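Local coordinates for minor structural protein 5 (Lactococcus phage Tuc2009, PDB 5E7T), which is a structural protein of the phage particle, probably a baseplate component that helps the virion attach to carbohydrates on its lactococcal host, at residues G54-K59 with F173-R178; M93-N98 with M134-I139. One frame throughout, in Å; residues are numbered along the deposited sequence.

How the contacts relate
Contacts 1 and 2 illustrate how one antiparallel sheet is assembled from distant parts of the sequence and how a loop leads into its outermost strand. Contact 1 joins strands 53-60 and 171-184; contact 2 lays the loop ahead of strand 139-146 against strand 85-98, and in sequence it is nested inside the span that contact 1 closes. Their centres lie about 9 Å apart. Strand 171-184 is the shared neighbour: Arg176 N lies 2.7 Å from Met93 O and Thr174 N 2.9 Å from Ser96 O, both probable hydrogen bonds. Arg178, at the end of contact 1, makes a cation-pi contact with Trp138 of contact 2. All four segments lie within the BppA-type family region.

Contact 1: residues G54-K59 with F173-R178; sequences GEVTMK and FTIRVR
Two antiparallel strands at the heart of a five-stranded sheet meet here, Gly54 pairing with Val177, Val56 with Ile175 and Met58 with Phe173 as hydrogen-bonded pairs. Each pair closes with two backbone bonds; Val177 N reaches Gly54 O at 2.8 Å, and Ile175 N reaches Val56 O at 3.0 Å. The non-hydrogen-bonded pairs between them, Glu55 with Arg176 and Thr57 with Thr174, point to the other face, which makes this a clear example of a sheet with one polar and one apolar side.

On the polar face the extended Glu55 chain brings OE1 to the edge of the Arg176 guanidinium, 3.2 Å from NE, in a salt bridge. The carboxylate oxygen is met on its anti side, and the two planes are only 22° apart, so the two groups meet edge to edge, close to coplanar. A weak second bond from Arg176 NH2 goes to the same oxygen. Thr174 CG2 packs against the flank of Glu55 that faces away from Arg176, 3.8 Å from Glu55 CG, while the Thr57 and Thr174 hydroxyls make a weak bond.

The apolar face is closed by hydrocarbon. Phe173 holds its ring between the backbone N and carbonyl carbon (chi1 60°), which swings it alongside Met58: CB of Met58 sits over the ring face, offset toward the rim, in a CH-pi contact 4.1 Å from the centroid. Next along, Val56 CG1 meets Ile175 CG2 at 3.6 Å, the two side chains pointing the same way.

Met58 and Phe173 go on to reach strand 157-166 of the four-stranded sheet, as in the core of a beta sandwich, and Phe173 also meets the rings of Phe108 and Trp97. Strand 48-50 flanks strand 53-60, and strand 85-98 flanks strand 171-184.

Contact 2: residues M93-N98 with M134-I139; sequences MFTSWN and MLNQWI
Met93 sets its CG anti to the backbone N (chi1 166°) and runs on extended, which carries the sulfur and methyl past Asn136. Trp138 turns its indole back toward the strand by placing CG opposite its own carbonyl carbon (chi1 -73°). The result is a pair of contacts on one face of the indole: a CH-pi contact from CB over the six-membered ring, 3.7 Å from its centroid, and a Met-aromatic contact from SD over the five-membered ring, 4.2 Å from its centroid. Beyond the sulfur, CE of Met93 ends against Asn136, 3.6 Å from OD1.

Backbone polarity is settled beside this apolar contact. Asn136 N donates to Phe94 O at 2.8 Å with an N-H...O angle of 170°, although the donor is tilted from the carbonyl plane. One water joins both segments by accepting from Phe94 N and donating to Met134 O and Gln137 O, the last at 2.7 Å, so it does the work of direct backbone pairing where the loop bows away from the strand. Asn136 has a left-handed backbone conformation that helps to turn the chain here. On the side of Phe94 O away from Met93, Leu135 CD2 packs 3.7 Å from Phe94 CB and also touches Trp97 CB.

The loop lies along the edge of strand 85-98 just before strand 139-146 takes over as its neighbour in the sheet. On the other side of strand 85-98 lies strand 171-184, whose Arg178 lies on the indole face opposite Met93, while Phe94 and Trp97 reach strand 104-114 of the second sheet. Ile139 pairs antiparallel with a strand in the chain of another protein, carrying the sheet into that neighbour.

Contact 1: residues G54-K59 with F173-R178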
ATOM      1  N   GLY B  54     -17.457 -48.943  21.750  1.00 55.33           N
ATOM      2  CA  GLY B  54     -18.560 -48.035  22.004  1.00 56.19           C
ATOM      3  C   GLY B  54     -19.685 -48.784  22.691  1.00 62.01           C
ATOM      4  O   GLY B  54     -19.983 -49.923  22.318  1.00 62.71           O
ATOM      5  N   GLU B  55     -20.297 -48.171  23.713  1.00 57.89           N
ATOM      6  CA  GLU B  55     -21.409 -48.760  24.457  1.00 57.92           C
ATOM      7  C   GLU B  55     -22.657 -47.954  24.167  1.00 61.24           C
ATOM      8  O   GLU B  55     -22.587 -46.728  24.102  1.00 61.42           O
ATOM      9  CB  GLU B  55     -21.116 -48.796  25.979  1.00 60.75           C
ATOM     10  CG  GLU B  55     -21.961 -49.804  26.749  1.00 66.67           C
ATOM     11  CD  GLU B  55     -21.833 -49.750  28.257  1.00 89.33           C
ATOM     12  OE1 GLU B  55     -21.326 -50.733  28.843  1.00 86.20           O
ATOM     13  OE2 GLU B  55     -22.285 -48.749  28.859  1.00 89.73           O
ATOM     14  N   VAL B  56     -23.788 -48.639  23.964  1.00 57.21           N
ATOM     15  CA  VAL B  56     -25.079 -48.016  23.660  1.00 57.26           C
ATOM     16  C   VAL B  56     -26.186 -48.942  24.131  1.00 62.28           C
ATOM     17  O   VAL B  56     -26.058 -50.164  24.036  1.00 61.22           O
ATOM     18  CB  VAL B  56     -25.226 -47.592  22.162  1.00 59.38           C
ATOM     19  CG1 VAL B  56     -25.399 -48.797  21.238  1.00 57.69           C
ATOM     20  CG2 VAL B  56     -26.359 -46.588  21.966  1.00 59.71           C
ATOM     21  N   THR B  57     -27.264 -48.347  24.641  1.00 59.92           N
ATOM     22  CA  THR B  57     -28.422 -49.028  25.203  1.00 59.42           C
ATOM     23  C   THR B  57     -29.652 -48.708  24.367  1.00 65.00           C
ATOM     24  O   THR B  57     -30.006 -47.549  24.203  1.00 67.06           O
ATOM     25  CB  THR B  57     -28.570 -48.595  26.667  1.00 56.89           C
ATOM     26  OG1 THR B  57     -27.321 -48.759  27.355  1.00 60.69           O
ATOM     27  CG2 THR B  57     -29.669 -49.303  27.377  1.00 45.03           C
ATOM     28  N   MET B  58     -30.287 -49.732  23.841  1.00 61.76           N
ATOM     29  CA  MET B  58     -31.476 -49.614  23.020  1.00 62.90           C
ATOM     30  C   MET B  58     -32.675 -50.001  23.876  1.00 68.39           C
ATOM     31  O   MET B  58     -32.671 -51.090  24.451  1.00 68.22           O
ATOM     32  CB  MET B  58     -31.364 -50.534  21.809  1.00 64.92           C
ATOM     33  CG  MET B  58     -30.022 -50.481  21.120  1.00 68.97           C
ATOM     34  SD  MET B  58     -29.959 -49.129  19.966  1.00 75.47           S
ATOM     35  CE  MET B  58     -30.199 -49.971  18.496  1.00 71.72           C
ATOM     36  N   LYS B  59     -33.691 -49.095  23.976  1.00 65.62           N
ATOM     37  CA  LYS B  59     -34.900 -49.212  24.813  1.00 65.79           C
ATOM     38  C   LYS B  59     -36.136 -48.746  24.038  1.00 69.85           C
ATOM     39  O   LYS B  59     -36.147 -47.655  23.468  1.00 70.46           O
ATOM     40  CB  LYS B  59     -34.714 -48.307  26.048  1.00 68.50           C
ATOM     41  CG  LYS B  59     -35.523 -48.643  27.282  1.00 71.48           C
ATOM     42  CD  LYS B  59     -34.901 -47.903  28.463  1.00 81.84           C
ATOM     43  CE  LYS B  59     -35.685 -48.004  29.744  1.00112.27           C
ATOM     44  NZ  LYS B  59     -36.924 -47.168  29.724  1.00131.77           N
ATOM     45  N   PHE B 173     -31.597 -53.542  25.862  1.00 61.20           N
ATOM     46  CA  PHE B 173     -30.323 -54.240  25.949  1.00 59.85           C
ATOM     47  C   PHE B 173     -29.184 -53.234  25.916  1.00 64.09           C
ATOM     48  O   PHE B 173     -29.393 -52.086  25.532  1.00 63.59           O
ATOM     49  CB  PHE B 173     -30.151 -55.352  24.878  1.00 60.05           C
ATOM     50  CG  PHE B 173     -30.220 -54.916  23.436  1.00 60.18           C
ATOM     51  CD1 PHE B 173     -29.106 -54.376  22.801  1.00 62.01           C
ATOM     52  CD2 PHE B 173     -31.399 -55.041  22.710  1.00 61.56           C
ATOM     53  CE1 PHE B 173     -29.182 -53.950  21.476  1.00 61.67           C
ATOM     54  CE2 PHE B 173     -31.479 -54.600  21.390  1.00 62.76           C
ATOM     55  CZ  PHE B 173     -30.373 -54.058  20.785  1.00 60.17           C
ATOM     56  N   THR B 174     -27.992 -53.660  26.331  1.00 60.40           N
ATOM     57  CA  THR B 174     -26.793 -52.837  26.283  1.00 59.54           C
ATOM     58  C   THR B 174     -25.814 -53.630  25.484  1.00 62.16           C
ATOM     59  O   THR B 174     -25.652 -54.825  25.727  1.00 63.05           O
ATOM     60  CB  THR B 174     -26.325 -52.464  27.666  1.00 65.90           C
ATOM     61  OG1 THR B 174     -27.444 -51.943  28.400  1.00 71.86           O
ATOM     62  CG2 THR B 174     -25.226 -51.460  27.624  1.00 59.30           C
ATOM     63  N   ILE B 175     -25.248 -52.998  24.459  1.00 57.07           N
ATOM     64  CA  ILE B 175     -24.340 -53.612  23.496  1.00 55.60           C
ATOM     65  C   ILE B 175     -23.055 -52.832  23.396  1.00 62.32           C
ATOM     66  O   ILE B 175     -23.064 -51.600  23.446  1.00 64.24           O
ATOM     67  CB  ILE B 175     -25.037 -53.777  22.109  1.00 57.71           C
ATOM     68  CG1 ILE B 175     -24.200 -54.649  21.134  1.00 57.20           C
ATOM     69  CG2 ILE B 175     -25.445 -52.431  21.484  1.00 57.03           C
ATOM     70  CD1 ILE B 175     -24.817 -54.892  19.745  1.00 60.25           C
ATOM     71  N   ARG B 176     -21.950 -53.554  23.255  1.00 58.49           N
ATOM     72  CA  ARG B 176     -20.634 -52.985  23.066  1.00 57.51           C
ATOM     73  C   ARG B 176     -20.216 -53.324  21.655  1.00 62.83           C
ATOM     74  O   ARG B 176     -20.413 -54.459  21.225  1.00 64.67           O
ATOM     75  CB  ARG B 176     -19.665 -53.525  24.095  1.00 53.10           C
ATOM     76  CG  ARG B 176     -19.932 -52.913  25.448  1.00 55.00           C
ATOM     77  CD  ARG B 176     -19.035 -53.493  26.491  1.00 62.97           C
ATOM     78  NE  ARG B 176     -19.191 -52.803  27.765  1.00 72.67           N
ATOM     79  CZ  ARG B 176     -18.475 -53.084  28.846  1.00 76.80           C
ATOM     80  NH1 ARG B 176     -17.541 -54.025  28.804  1.00 49.93           N
ATOM     81  NH2 ARG B 176     -18.679 -52.421  29.975  1.00 63.85           N
ATOM     82  N   VAL B 177     -19.750 -52.329  20.898  1.00 57.08           N
ATOM     83  CA  VAL B 177     -19.345 -52.533  19.516  1.00 54.99           C
ATOM     84  C   VAL B 177     -17.866 -52.195  19.413  1.00 61.29           C
ATOM     85  O   VAL B 177     -17.471 -51.078  19.733  1.00 63.35           O
ATOM     86  CB  VAL B 177     -20.232 -51.716  18.561  1.00 57.50           C
ATOM     87  CG1 VAL B 177     -19.669 -51.711  17.151  1.00 56.66           C
ATOM     88  CG2 VAL B 177     -21.670 -52.226  18.570  1.00 56.70           C
ATOM     89  N   ARG B 178     -17.045 -53.190  19.030  1.00 56.70           N
ATOM     90  CA  ARG B 178     -15.588 -53.118  18.902  1.00 55.15           C
ATOM     91  C   ARG B 178     -15.158 -53.437  17.457  1.00 59.33           C
ATOM     92  O   ARG B 178     -15.708 -54.334  16.825  1.00 57.99           O
ATOM     93  CB  ARG B 178     -14.940 -54.097  19.893  1.00 49.93           C
ATOM     94  CG  ARG B 178     -13.436 -54.231  19.782  1.00 43.97           C
ATOM     95  CD  ARG B 178     -12.917 -55.191  20.823  1.00 45.18           C
ATOM     96  NE  ARG B 178     -12.803 -56.560  20.326  1.00 53.38           N
ATOM     97  CZ  ARG B 178     -12.539 -57.607  21.101  1.00 76.84           C
ATOM     98  NH1 ARG B 178     -12.366 -57.451  22.404  1.00 64.54           N
ATOM     99  NH2 ARG B 178     -12.448 -58.822  20.577  1.00 76.68           N
TER

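Contact 2: residues M93-N98 with M134-I139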
ATOM      1  N   MET B  93     -20.755 -57.299  21.963  1.00 53.90           N
ATOM      2  CA  MET B  93     -20.925 -57.865  23.302  1.00 53.79           C
ATOM      3  C   MET B  93     -22.157 -57.341  23.979  1.00 57.63           C
ATOM      4  O   MET B  93     -22.361 -56.132  24.016  1.00 57.43           O
ATOM      5  CB  MET B  93     -19.697 -57.611  24.168  1.00 56.11           C
ATOM      6  CG  MET B  93     -19.902 -57.860  25.628  1.00 59.68           C
ATOM      7  SD  MET B  93     -18.320 -58.165  26.378  1.00 63.94           S
ATOM      8  CE  MET B  93     -18.710 -57.774  27.945  1.00 63.06           C
ATOM      9  N   PHE B  94     -22.966 -58.248  24.533  1.00 52.64           N
ATOM     10  CA  PHE B  94     -24.173 -57.845  25.218  1.00 52.46           C
ATOM     11  C   PHE B  94     -23.918 -57.994  26.682  1.00 57.46           C
ATOM     12  O   PHE B  94     -23.685 -59.113  27.155  1.00 57.64           O
ATOM     13  CB  PHE B  94     -25.378 -58.683  24.759  1.00 53.67           C
ATOM     14  CG  PHE B  94     -25.767 -58.452  23.318  1.00 53.72           C
ATOM     15  CD1 PHE B  94     -25.074 -59.080  22.281  1.00 54.32           C
ATOM     16  CD2 PHE B  94     -26.822 -57.608  22.992  1.00 55.09           C
ATOM     17  CE1 PHE B  94     -25.454 -58.890  20.954  1.00 53.66           C
ATOM     18  CE2 PHE B  94     -27.178 -57.400  21.663  1.00 56.68           C
ATOM     19  CZ  PHE B  94     -26.497 -58.047  20.655  1.00 53.52           C
ATOM     20  N   THR B  95     -23.925 -56.858  27.398  1.00 53.62           N
ATOM     21  CA  THR B  95     -23.671 -56.827  28.832  1.00 54.53           C
ATOM     22  C   THR B  95     -24.957 -56.927  29.646  1.00 61.66           C
ATOM     23  O   THR B  95     -24.912 -57.248  30.839  1.00 63.64           O
ATOM     24  CB  THR B  95     -22.831 -55.624  29.189  1.00 57.49           C
ATOM     25  OG1 THR B  95     -23.586 -54.443  28.987  1.00 60.57           O
ATOM     26  CG2 THR B  95     -21.588 -55.536  28.368  1.00 56.53           C
ATOM     27  N   SER B  96     -26.096 -56.655  29.002  1.00 58.58           N
ATOM     28  CA  SER B  96     -27.428 -56.672  29.612  1.00 60.26           C
ATOM     29  C   SER B  96     -28.446 -56.951  28.533  1.00 64.40           C
ATOM     30  O   SER B  96     -28.358 -56.360  27.460  1.00 65.03           O
ATOM     31  CB  SER B  96     -27.720 -55.327  30.280  1.00 66.11           C
ATOM     32  OG  SER B  96     -29.091 -54.966  30.256  1.00 77.83           O
ATOM     33  N   TRP B  97     -29.404 -57.839  28.802  1.00 60.02           N
ATOM     34  CA  TRP B  97     -30.458 -58.186  27.845  1.00 58.68           C
ATOM     35  C   TRP B  97     -31.788 -58.339  28.597  1.00 66.06           C
ATOM     36  O   TRP B  97     -32.049 -59.386  29.184  1.00 67.06           O
ATOM     37  CB  TRP B  97     -30.073 -59.448  27.049  1.00 55.33           C
ATOM     38  CG  TRP B  97     -31.105 -59.903  26.058  1.00 55.06           C
ATOM     39  CD1 TRP B  97     -32.117 -60.784  26.279  1.00 58.29           C
ATOM     40  CD2 TRP B  97     -31.211 -59.504  24.682  1.00 53.80           C
ATOM     41  NE1 TRP B  97     -32.892 -60.908  25.146  1.00 57.11           N
ATOM     42  CE2 TRP B  97     -32.350 -60.141  24.149  1.00 57.45           C
ATOM     43  CE3 TRP B  97     -30.472 -58.644  23.859  1.00 54.37           C
ATOM     44  CZ2 TRP B  97     -32.730 -59.996  22.818  1.00 56.36           C
ATOM     45  CZ3 TRP B  97     -30.858 -58.487  22.546  1.00 55.70           C
ATOM     46  CH2 TRP B  97     -31.980 -59.156  22.035  1.00 56.64           C
ATOM     47  N   ASN B  98     -32.602 -57.273  28.614  1.00 65.40           N
ATOM     48  CA  ASN B  98     -33.893 -57.240  29.314  1.00 67.70           C
ATOM     49  C   ASN B  98     -35.033 -57.161  28.336  1.00 72.53           C
ATOM     50  O   ASN B  98     -35.587 -56.088  28.109  1.00 74.11           O
ATOM     51  CB  ASN B  98     -33.957 -56.107  30.356  1.00 71.97           C
ATOM     52  CG  ASN B  98     -32.723 -55.995  31.237  1.00 98.26           C
ATOM     53  OD1 ASN B  98     -31.905 -55.073  31.077  1.00 89.85           O
ATOM     54  ND2 ASN B  98     -32.551 -56.939  32.170  1.00 89.27           N
ATOM     55  N   MET B 134     -25.487 -66.010  25.733  1.00 50.96           N
ATOM     56  CA  MET B 134     -24.097 -65.672  25.386  1.00 48.91           C
ATOM     57  C   MET B 134     -23.727 -64.255  25.883  1.00 52.94           C
ATOM     58  O   MET B 134     -23.072 -63.503  25.162  1.00 52.62           O
ATOM     59  CB  MET B 134     -23.906 -65.735  23.842  1.00 49.27           C
ATOM     60  CG  MET B 134     -24.457 -66.992  23.176  1.00 51.61           C
ATOM     61  SD  MET B 134     -26.185 -66.796  22.671  1.00 53.72           S
ATOM     62  CE  MET B 134     -25.977 -65.971  21.141  1.00 47.34           C
ATOM     63  N   LEU B 135     -24.175 -63.864  27.079  1.00 50.42           N
ATOM     64  CA  LEU B 135     -23.908 -62.509  27.573  1.00 50.33           C
ATOM     65  C   LEU B 135     -22.483 -62.359  28.007  1.00 57.37           C
ATOM     66  O   LEU B 135     -21.868 -63.326  28.431  1.00 60.09           O
ATOM     67  CB  LEU B 135     -24.849 -62.094  28.726  1.00 50.98           C
ATOM     68  CG  LEU B 135     -26.358 -61.992  28.438  1.00 54.41           C
ATOM     69  CD1 LEU B 135     -27.106 -61.623  29.675  1.00 54.99           C
ATOM     70  CD2 LEU B 135     -26.669 -60.979  27.370  1.00 54.45           C
ATOM     71  N   ASN B 136     -21.950 -61.144  27.905  1.00 53.76           N
ATOM     72  CA  ASN B 136     -20.591 -60.791  28.299  1.00 53.73           C
ATOM     73  C   ASN B 136     -19.513 -61.557  27.531  1.00 58.30           C
ATOM     74  O   ASN B 136     -18.444 -61.810  28.064  1.00 59.86           O
ATOM     75  CB  ASN B 136     -20.412 -60.909  29.808  1.00 53.62           C
ATOM     76  CG  ASN B 136     -21.262 -59.926  30.543  1.00 68.64           C
ATOM     77  OD1 ASN B 136     -21.021 -58.719  30.491  1.00 71.20           O
ATOM     78  ND2 ASN B 136     -22.305 -60.415  31.194  1.00 55.39           N
ATOM     79  N   GLN B 137     -19.775 -61.860  26.261  1.00 53.94           N
ATOM     80  CA  GLN B 137     -18.846 -62.551  25.391  1.00 53.51           C
ATOM     81  C   GLN B 137     -18.725 -61.779  24.084  1.00 59.26           C
ATOM     82  O   GLN B 137     -19.732 -61.275  23.581  1.00 58.11           O
ATOM     83  CB  GLN B 137     -19.332 -63.991  25.162  1.00 54.68           C
ATOM     84  CG  GLN B 137     -18.817 -64.691  23.898  1.00 57.95           C
ATOM     85  CD  GLN B 137     -17.450 -65.285  24.034  1.00 65.85           C
ATOM     86  OE1 GLN B 137     -17.134 -65.948  25.014  1.00 65.18           O
ATOM     87  NE2 GLN B 137     -16.635 -65.150  23.005  1.00 55.07           N
ATOM     88  N   TRP B 138     -17.485 -61.669  23.540  1.00 56.41           N
ATOM     89  CA  TRP B 138     -17.278 -61.019  22.251  1.00 54.32           C
ATOM     90  C   TRP B 138     -17.650 -61.956  21.137  1.00 57.12           C
ATOM     91  O   TRP B 138     -17.065 -63.037  21.000  1.00 58.18           O
ATOM     92  CB  TRP B 138     -15.840 -60.540  22.061  1.00 52.65           C
ATOM     93  CG  TRP B 138     -15.503 -59.334  22.876  1.00 53.94           C
ATOM     94  CD1 TRP B 138     -14.694 -59.293  23.967  1.00 57.76           C
ATOM     95  CD2 TRP B 138     -16.026 -58.014  22.713  1.00 53.40           C
ATOM     96  NE1 TRP B 138     -14.681 -58.038  24.498  1.00 57.58           N
ATOM     97  CE2 TRP B 138     -15.490 -57.225  23.746  1.00 57.97           C
ATOM     98  CE3 TRP B 138     -16.925 -57.422  21.807  1.00 54.11           C
ATOM     99  CZ2 TRP B 138     -15.771 -55.859  23.866  1.00 56.76           C
ATOM    100  CZ3 TRP B 138     -17.215 -56.076  21.944  1.00 55.23           C
ATOM    101  CH2 TRP B 138     -16.640 -55.312  22.964  1.00 56.25           C
ATOM    102  N   ILE B 139     -18.631 -61.548  20.350  1.00 51.61           N
ATOM    103  CA  ILE B 139     -19.059 -62.313  19.203  1.00 51.51           C
ATOM    104  C   ILE B 139     -18.554 -61.566  17.956  1.00 57.13           C
ATOM    105  O   ILE B 139     -18.842 -60.365  17.800  1.00 57.71           O
ATOM    106  CB  ILE B 139     -20.608 -62.482  19.174  1.00 54.49           C
ATOM    107  CG1 ILE B 139     -21.176 -63.006  20.501  1.00 54.97           C
ATOM    108  CG2 ILE B 139     -21.050 -63.353  17.994  1.00 55.70           C
ATOM    109  CD1 ILE B 139     -22.671 -62.642  20.749  1.00 54.20           C
TER
HETATM  110  O   HOH W   1     -22.258 -60.999  24.337  1.00 57.02           O